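Local coordinates for protein abietadiene synthase, chloroplastic (Abies grandis, PDB 3S9V) that is a chloroplast enzyme of the terpene synthase family, a largely helical protein with an N-terminal terpene synthase domain and a metal-binding domain, at residues Ile113-Leu117 with Trp118-Glu122; Glu130-Arg133 with Thr134-Lys138. All blocks are in the same frame, centred on the assembly; numbering follows the deposited sequence.

Contact 1 (Ile113-Leu117 with Trp118-Glu122)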
ATOM      1  N   ILE A 113       4.088  13.796 -40.342  1.00 20.57           N
ATOM      2  CA  ILE A 113       2.877  13.778 -41.150  1.00 21.27           C
ATOM      3  C   ILE A 113       2.107  15.095 -41.003  1.00 23.96           C
ATOM      4  O   ILE A 113       1.647  15.661 -41.991  1.00 25.86           O
ATOM      5  CB  ILE A 113       1.993  12.572 -40.757  1.00 19.67           C
ATOM      6  CG1 ILE A 113       2.685  11.281 -41.211  1.00 19.17           C
ATOM      7  CG2 ILE A 113       0.598  12.698 -41.358  1.00 14.89           C
ATOM      8  CD1 ILE A 113       1.970  10.008 -40.798  1.00 17.16           C
ATOM      9  N   THR A 114       2.002  15.596 -39.775  1.00 22.90           N
ATOM     10  CA  THR A 114       1.280  16.840 -39.509  1.00 22.16           C
ATOM     11  C   THR A 114       1.962  18.078 -40.101  1.00 24.40           C
ATOM     12  O   THR A 114       1.293  18.955 -40.650  1.00 24.49           O
ATOM     13  CB  THR A 114       1.087  17.053 -37.993  1.00 19.95           C
ATOM     14  OG1 THR A 114       0.385  15.931 -37.445  1.00 20.65           O
ATOM     15  CG2 THR A 114       0.289  18.323 -37.725  1.00 17.62           C
ATOM     16  N   LEU A 115       3.282  18.169 -39.982  1.00 23.37           N
ATOM     17  CA  LEU A 115       3.978  19.315 -40.553  1.00 24.23           C
ATOM     18  C   LEU A 115       3.880  19.256 -42.086  1.00 25.80           C
ATOM     19  O   LEU A 115       3.741  20.287 -42.753  1.00 26.69           O
ATOM     20  CB  LEU A 115       5.442  19.336 -40.108  1.00 20.74           C
ATOM     21  CG  LEU A 115       5.663  19.487 -38.601  1.00 17.94           C
ATOM     22  CD1 LEU A 115       7.149  19.567 -38.314  1.00 20.52           C
ATOM     23  CD2 LEU A 115       4.959  20.736 -38.099  1.00 22.89           C
ATOM     24  N   THR A 116       3.949  18.049 -42.639  1.00 22.51           N
ATOM     25  CA  THR A 116       3.841  17.874 -44.075  1.00 19.58           C
ATOM     26  C   THR A 116       2.455  18.341 -44.533  1.00 23.41           C
ATOM     27  O   THR A 116       2.323  19.019 -45.550  1.00 24.71           O
ATOM     28  CB  THR A 116       4.030  16.382 -44.484  1.00 18.58           C
ATOM     29  OG1 THR A 116       5.374  15.968 -44.207  1.00 20.34           O
ATOM     30  CG2 THR A 116       3.757  16.197 -45.967  1.00 11.37           C
ATOM     31  N   LEU A 117       1.423  17.981 -43.777  1.00 26.32           N
ATOM     32  CA  LEU A 117       0.060  18.359 -44.130  1.00 28.62           C
ATOM     33  C   LEU A 117      -0.123  19.874 -44.098  1.00 31.28           C
ATOM     34  O   LEU A 117      -0.937  20.420 -44.835  1.00 32.83           O
ATOM     35  CB  LEU A 117      -0.947  17.691 -43.182  1.00 29.91           C
ATOM     36  CG  LEU A 117      -1.066  16.158 -43.216  1.00 34.90           C
ATOM     37  CD1 LEU A 117      -2.093  15.699 -42.185  1.00 38.46           C
ATOM     38  CD2 LEU A 117      -1.482  15.688 -44.604  1.00 28.27           C
ATOM     39  N   TRP A 118       0.629  20.558 -43.247  1.00 29.63           N
ATOM     40  CA  TRP A 118       0.500  22.007 -43.176  1.00 29.51           C
ATOM     41  C   TRP A 118       1.574  22.720 -43.993  1.00 27.52           C
ATOM     42  O   TRP A 118       1.724  23.945 -43.919  1.00 25.39           O
ATOM     43  CB  TRP A 118       0.515  22.463 -41.712  1.00 27.57           C
ATOM     44  CG  TRP A 118      -0.755  22.091 -41.010  1.00 26.01           C
ATOM     45  CD1 TRP A 118      -0.883  21.294 -39.911  1.00 27.93           C
ATOM     46  CD2 TRP A 118      -2.088  22.449 -41.404  1.00 23.72           C
ATOM     47  NE1 TRP A 118      -2.211  21.128 -39.599  1.00 24.91           N
ATOM     48  CE2 TRP A 118      -2.972  21.826 -40.499  1.00 26.28           C
ATOM     49  CE3 TRP A 118      -2.620  23.236 -42.438  1.00 26.41           C
ATOM     50  CZ2 TRP A 118      -4.369  21.965 -40.595  1.00 27.76           C
ATOM     51  CZ3 TRP A 118      -4.012  23.375 -42.535  1.00 26.68           C
ATOM     52  CH2 TRP A 118      -4.867  22.742 -41.617  1.00 27.00           C
ATOM     53  N   ARG A 119       2.312  21.937 -44.774  1.00 24.84           N
ATOM     54  CA  ARG A 119       3.359  22.459 -45.643  1.00 27.79           C
ATOM     55  C   ARG A 119       4.281  23.383 -44.870  1.00 32.50           C
ATOM     56  O   ARG A 119       4.681  24.434 -45.366  1.00 38.28           O
ATOM     57  CB  ARG A 119       2.715  23.220 -46.805  1.00 29.83           C
ATOM     58  CG  ARG A 119       1.535  22.480 -47.431  1.00 37.77           C
ATOM     59  CD  ARG A 119       0.638  23.427 -48.213  1.00 49.83           C
ATOM     60  NE  ARG A 119      -0.781  23.137 -48.007  1.00 54.85           N
ATOM     61  CZ  ARG A 119      -1.408  23.234 -46.837  1.00 55.18           C
ATOM     62  NH1 ARG A 119      -0.747  23.613 -45.753  1.00 59.99           N
ATOM     63  NH2 ARG A 119      -2.700  22.954 -46.746  1.00 52.48           N
ATOM     64  N   THR A 120       4.627  22.989 -43.651  1.00 33.92           N
ATOM     65  CA  THR A 120       5.484  23.818 -42.825  1.00 32.48           C
ATOM     66  C   THR A 120       6.623  23.030 -42.170  1.00 33.08           C
ATOM     67  O   THR A 120       6.655  21.799 -42.226  1.00 30.60           O
ATOM     68  CB  THR A 120       4.639  24.551 -41.752  1.00 32.27           C
ATOM     69  OG1 THR A 120       5.460  25.489 -41.050  1.00 37.70           O
ATOM     70  CG2 THR A 120       4.038  23.558 -40.768  1.00 31.54           C
ATOM     71  N   GLY A 121       7.569  23.759 -41.583  1.00 35.05           N
ATOM     72  CA  GLY A 121       8.713  23.151 -40.925  1.00 35.31           C
ATOM     73  C   GLY A 121       9.514  22.187 -41.783  1.00 35.91           C
ATOM     74  O   GLY A 121       9.842  21.087 -41.333  1.00 33.51           O
ATOM     75  N   GLU A 122       9.843  22.597 -43.006  1.00 35.39           N
ATOM     76  CA  GLU A 122      10.599  21.745 -43.930  1.00 37.61           C
ATOM     77  C   GLU A 122      11.864  21.137 -43.343  1.00 38.15           C
ATOM     78  O   GLU A 122      12.152  19.955 -43.567  1.00 37.45           O
ATOM     79  CB  GLU A 122      10.973  22.516 -45.203  1.00 38.30           C
ATOM     80  CG  GLU A 122       9.848  22.645 -46.227  1.00 50.22           C
ATOM     81  CD  GLU A 122       8.845  23.736 -45.889  1.00 56.34           C
ATOM     82  OE1 GLU A 122       7.829  23.847 -46.613  1.00 54.32           O
ATOM     83  OE2 GLU A 122       9.074  24.482 -44.909  1.00 56.61           O
TER

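Contact 2 (Glu130-Arg133 with Thr134-Lys138)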
ATOM      1  N   GLU A 130      15.232  11.621 -41.092  1.00 24.22           N
ATOM      2  CA  GLU A 130      16.536  11.010 -40.865  1.00 23.52           C
ATOM      3  C   GLU A 130      16.555  10.245 -39.556  1.00 24.07           C
ATOM      4  O   GLU A 130      17.071   9.129 -39.496  1.00 25.64           O
ATOM      5  CB  GLU A 130      17.625  12.081 -40.872  1.00 26.16           C
ATOM      6  CG  GLU A 130      17.542  12.977 -42.101  1.00 34.87           C
ATOM      7  CD  GLU A 130      18.672  13.982 -42.195  1.00 36.91           C
ATOM      8  OE1 GLU A 130      19.157  14.446 -41.140  1.00 39.15           O
ATOM      9  OE2 GLU A 130      19.062  14.322 -43.333  1.00 42.70           O
ATOM     10  N   PHE A 131      15.994  10.830 -38.500  1.00 24.62           N
ATOM     11  CA  PHE A 131      15.966  10.126 -37.224  1.00 21.33           C
ATOM     12  C   PHE A 131      15.155   8.852 -37.371  1.00 18.94           C
ATOM     13  O   PHE A 131      15.595   7.778 -36.974  1.00 21.67           O
ATOM     14  CB  PHE A 131      15.326  10.955 -36.115  1.00 18.91           C
ATOM     15  CG  PHE A 131      15.072  10.157 -34.868  1.00 19.97           C
ATOM     16  CD1 PHE A 131      16.093   9.935 -33.951  1.00 22.11           C
ATOM     17  CD2 PHE A 131      13.838   9.547 -34.654  1.00 14.36           C
ATOM     18  CE1 PHE A 131      15.893   9.118 -32.848  1.00 16.93           C
ATOM     19  CE2 PHE A 131      13.631   8.728 -33.553  1.00 13.22           C
ATOM     20  CZ  PHE A 131      14.659   8.512 -32.649  1.00 14.59           C
ATOM     21  N   PHE A 132      13.962   8.980 -37.938  1.00 19.52           N
ATOM     22  CA  PHE A 132      13.089   7.829 -38.119  1.00 21.33           C
ATOM     23  C   PHE A 132      13.789   6.713 -38.883  1.00 21.24           C
ATOM     24  O   PHE A 132      13.654   5.542 -38.533  1.00 22.52           O
ATOM     25  CB  PHE A 132      11.806   8.245 -38.846  1.00 20.82           C
ATOM     26  CG  PHE A 132      10.870   7.097 -39.135  1.00 26.28           C
ATOM     27  CD1 PHE A 132      11.110   6.231 -40.197  1.00 32.15           C
ATOM     28  CD2 PHE A 132       9.753   6.878 -38.341  1.00 25.75           C
ATOM     29  CE1 PHE A 132      10.251   5.169 -40.460  1.00 32.14           C
ATOM     30  CE2 PHE A 132       8.891   5.820 -38.595  1.00 27.84           C
ATOM     31  CZ  PHE A 132       9.138   4.965 -39.654  1.00 31.09           C
ATOM     32  N   ARG A 133      14.533   7.075 -39.923  1.00 22.74           N
ATOM     33  CA  ARG A 133      15.248   6.086 -40.724  1.00 24.83           C
ATOM     34  C   ARG A 133      16.374   5.417 -39.932  1.00 25.48           C
ATOM     35  O   ARG A 133      16.557   4.203 -40.007  1.00 24.51           O
ATOM     36  CB  ARG A 133      15.813   6.731 -42.000  1.00 27.93           C
ATOM     37  CG  ARG A 133      16.788   5.841 -42.765  1.00 32.46           C
ATOM     38  CD  ARG A 133      16.957   6.296 -44.211  1.00 35.79           C
ATOM     39  NE  ARG A 133      17.258   7.717 -44.304  1.00 29.78           N
ATOM     40  CZ  ARG A 133      16.442   8.621 -44.831  1.00 35.89           C
ATOM     41  NH1 ARG A 133      15.262   8.255 -45.324  1.00 31.66           N
ATOM     42  NH2 ARG A 133      16.806   9.896 -44.859  1.00 32.69           N
ATOM     43  N   THR A 134      17.121   6.199 -39.163  1.00 23.39           N
ATOM     44  CA  THR A 134      18.206   5.620 -38.386  1.00 26.17           C
ATOM     45  C   THR A 134      17.659   4.740 -37.271  1.00 26.89           C
ATOM     46  O   THR A 134      18.160   3.644 -37.023  1.00 28.58           O
ATOM     47  CB  THR A 134      19.096   6.700 -37.760  1.00 23.72           C
ATOM     48  OG1 THR A 134      19.554   7.595 -38.781  1.00 23.50           O
ATOM     49  CG2 THR A 134      20.297   6.057 -37.081  1.00 22.07           C
ATOM     50  N   GLN A 135      16.620   5.220 -36.602  1.00 27.90           N
ATOM     51  CA  GLN A 135      16.011   4.473 -35.512  1.00 23.56           C
ATOM     52  C   GLN A 135      15.236   3.250 -36.012  1.00 23.54           C
ATOM     53  O   GLN A 135      15.186   2.223 -35.336  1.00 21.93           O
ATOM     54  CB  GLN A 135      15.077   5.384 -34.714  1.00 20.46           C
ATOM     55  CG  GLN A 135      14.459   4.698 -33.514  1.00 27.54           C
ATOM     56  CD  GLN A 135      15.507   4.222 -32.535  1.00 33.55           C
ATOM     57  OE1 GLN A 135      16.215   5.030 -31.928  1.00 38.30           O
ATOM     58  NE2 GLN A 135      15.624   2.904 -32.384  1.00 19.49           N
ATOM     59  N   ALA A 136      14.629   3.355 -37.193  1.00 23.60           N
ATOM     60  CA  ALA A 136      13.858   2.238 -37.731  1.00 29.67           C
ATOM     61  C   ALA A 136      14.732   1.007 -37.962  1.00 31.54           C
ATOM     62  O   ALA A 136      14.270  -0.122 -37.819  1.00 32.00           O
ATOM     63  CB  ALA A 136      13.163   2.649 -39.034  1.00 24.64           C
ATOM     64  N   GLY A 137      15.998   1.234 -38.305  1.00 35.04           N
ATOM     65  CA  GLY A 137      16.912   0.131 -38.553  1.00 36.32           C
ATOM     66  C   GLY A 137      17.553  -0.491 -37.323  1.00 38.45           C
ATOM     67  O   GLY A 137      18.344  -1.425 -37.450  1.00 40.66           O
ATOM     68  N   LYS A 138      17.224   0.011 -36.136  1.00 41.08           N
ATOM     69  CA  LYS A 138      17.793  -0.517 -34.892  1.00 45.13           C
ATOM     70  C   LYS A 138      16.726  -1.082 -33.954  1.00 46.56           C
ATOM     71  O   LYS A 138      17.006  -1.396 -32.795  1.00 46.32           O
ATOM     72  CB  LYS A 138      18.563   0.582 -34.152  1.00 46.79           C
ATOM     73  CG  LYS A 138      19.725   1.175 -34.931  1.00 48.95           C
ATOM     74  CD  LYS A 138      20.550   2.132 -34.073  1.00 49.55           C
ATOM     75  CE  LYS A 138      19.730   3.324 -33.597  1.00 46.92           C
ATOM     76  NZ  LYS A 138      20.573   4.339 -32.899  1.00 42.32           N
TER

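Contact 1 (Ile113-Leu117 with Trp118-Glu122)
The indole of W118 crosses the side chain of T114 obliquely where helix 101-117 ends, its CD1 lying 3.9 Å from T114 CG2. With CG beside its own backbone N (chi1 -72°), W118 turns the five-membered ring back over the last helical turn, and CD1 also reaches T114 O at 3.3 Å. W118 NE1 bonds to A63 O, and T114 OG1 has A60 O as its main partner, with A110 O also within bonding reach; these bonds tie the helix end to residues 60-63. Next to it, L115 and T120 also meet aslant, L115 CD2 being 4.0 Å from T120 CG2. The backbone closes as a Schellman motif with R119, at positive phi, as the C' residue: T120 N bonds to L115 O at 3.0 Å, almost straight (174° at the hydrogen), and R119 N to T116 O at 3.0 Å, coming from above that carbonyl plane. The guanidinium of R119 folds back so that L117 O sits 3.2 Å above one face, offset toward its rim. V80 of helix 77-85 touches both W118 and T120. The R119 charge, shared with D72 through a salt bridge from NH2, may partly offset the negative end of the helix.

Contact 2 (Glu130-Arg133 with Thr134-Lys138)
One face of the F131 ring carries Q135 CB, 3.7 Å above the plane and displaced toward the rim, an i to i+4 CH-pi contact within the last turns of helix 122-136. The CB lies 4.1 Å from the ring centroid and 25° off its normal. Both side chains run the same way, and the amide plane of Q135 is turned 52° from the ring; a bend at chi2 (60°) folds the amide back so that Q135 OE1 comes to 3.9 Å from F131 CZ. R104 and T108 of helix 101-117 also touch F131. The F132 ring, on another side of the helix, meets A136 CB obliquely through CE1 and packs against F155 and L159 of helix 151-164, while L176 touches both F132 and A136. Beneath the side chains run the i to i+4 backbone bonds: T134 N to E130 O, Q135 N to F131 O and A136 N to F132 O. The next bond, G137 N to R133 O, is weak, and G137 and K138 have already left the helix. K138 N turns back instead to Q135 O, and A136 CB is pressed to 3.0 Å from F132 O, a tight approach.

Contacts 1 and 2 follow one another along the chain: 113-122 ends helix 101-117 and leads into helix 122-136, whose far end holds 130-138. Their centres are 19 Å apart and their nearest atoms about 8 Å, so they do not touch; the first two turns of helix 122-136 join them. L115 and T116 of contact 1 pack on V125 near the start of helix 122-136, and F131 and Q135 of contact 2 pack back on helix 101-117. Helix 151-164 receives I113 from one and F132 from the other. Both lie on the same side of the chain's centre, 47 and 42 Å from it, and are plain helix-end packing of this helical hairpin.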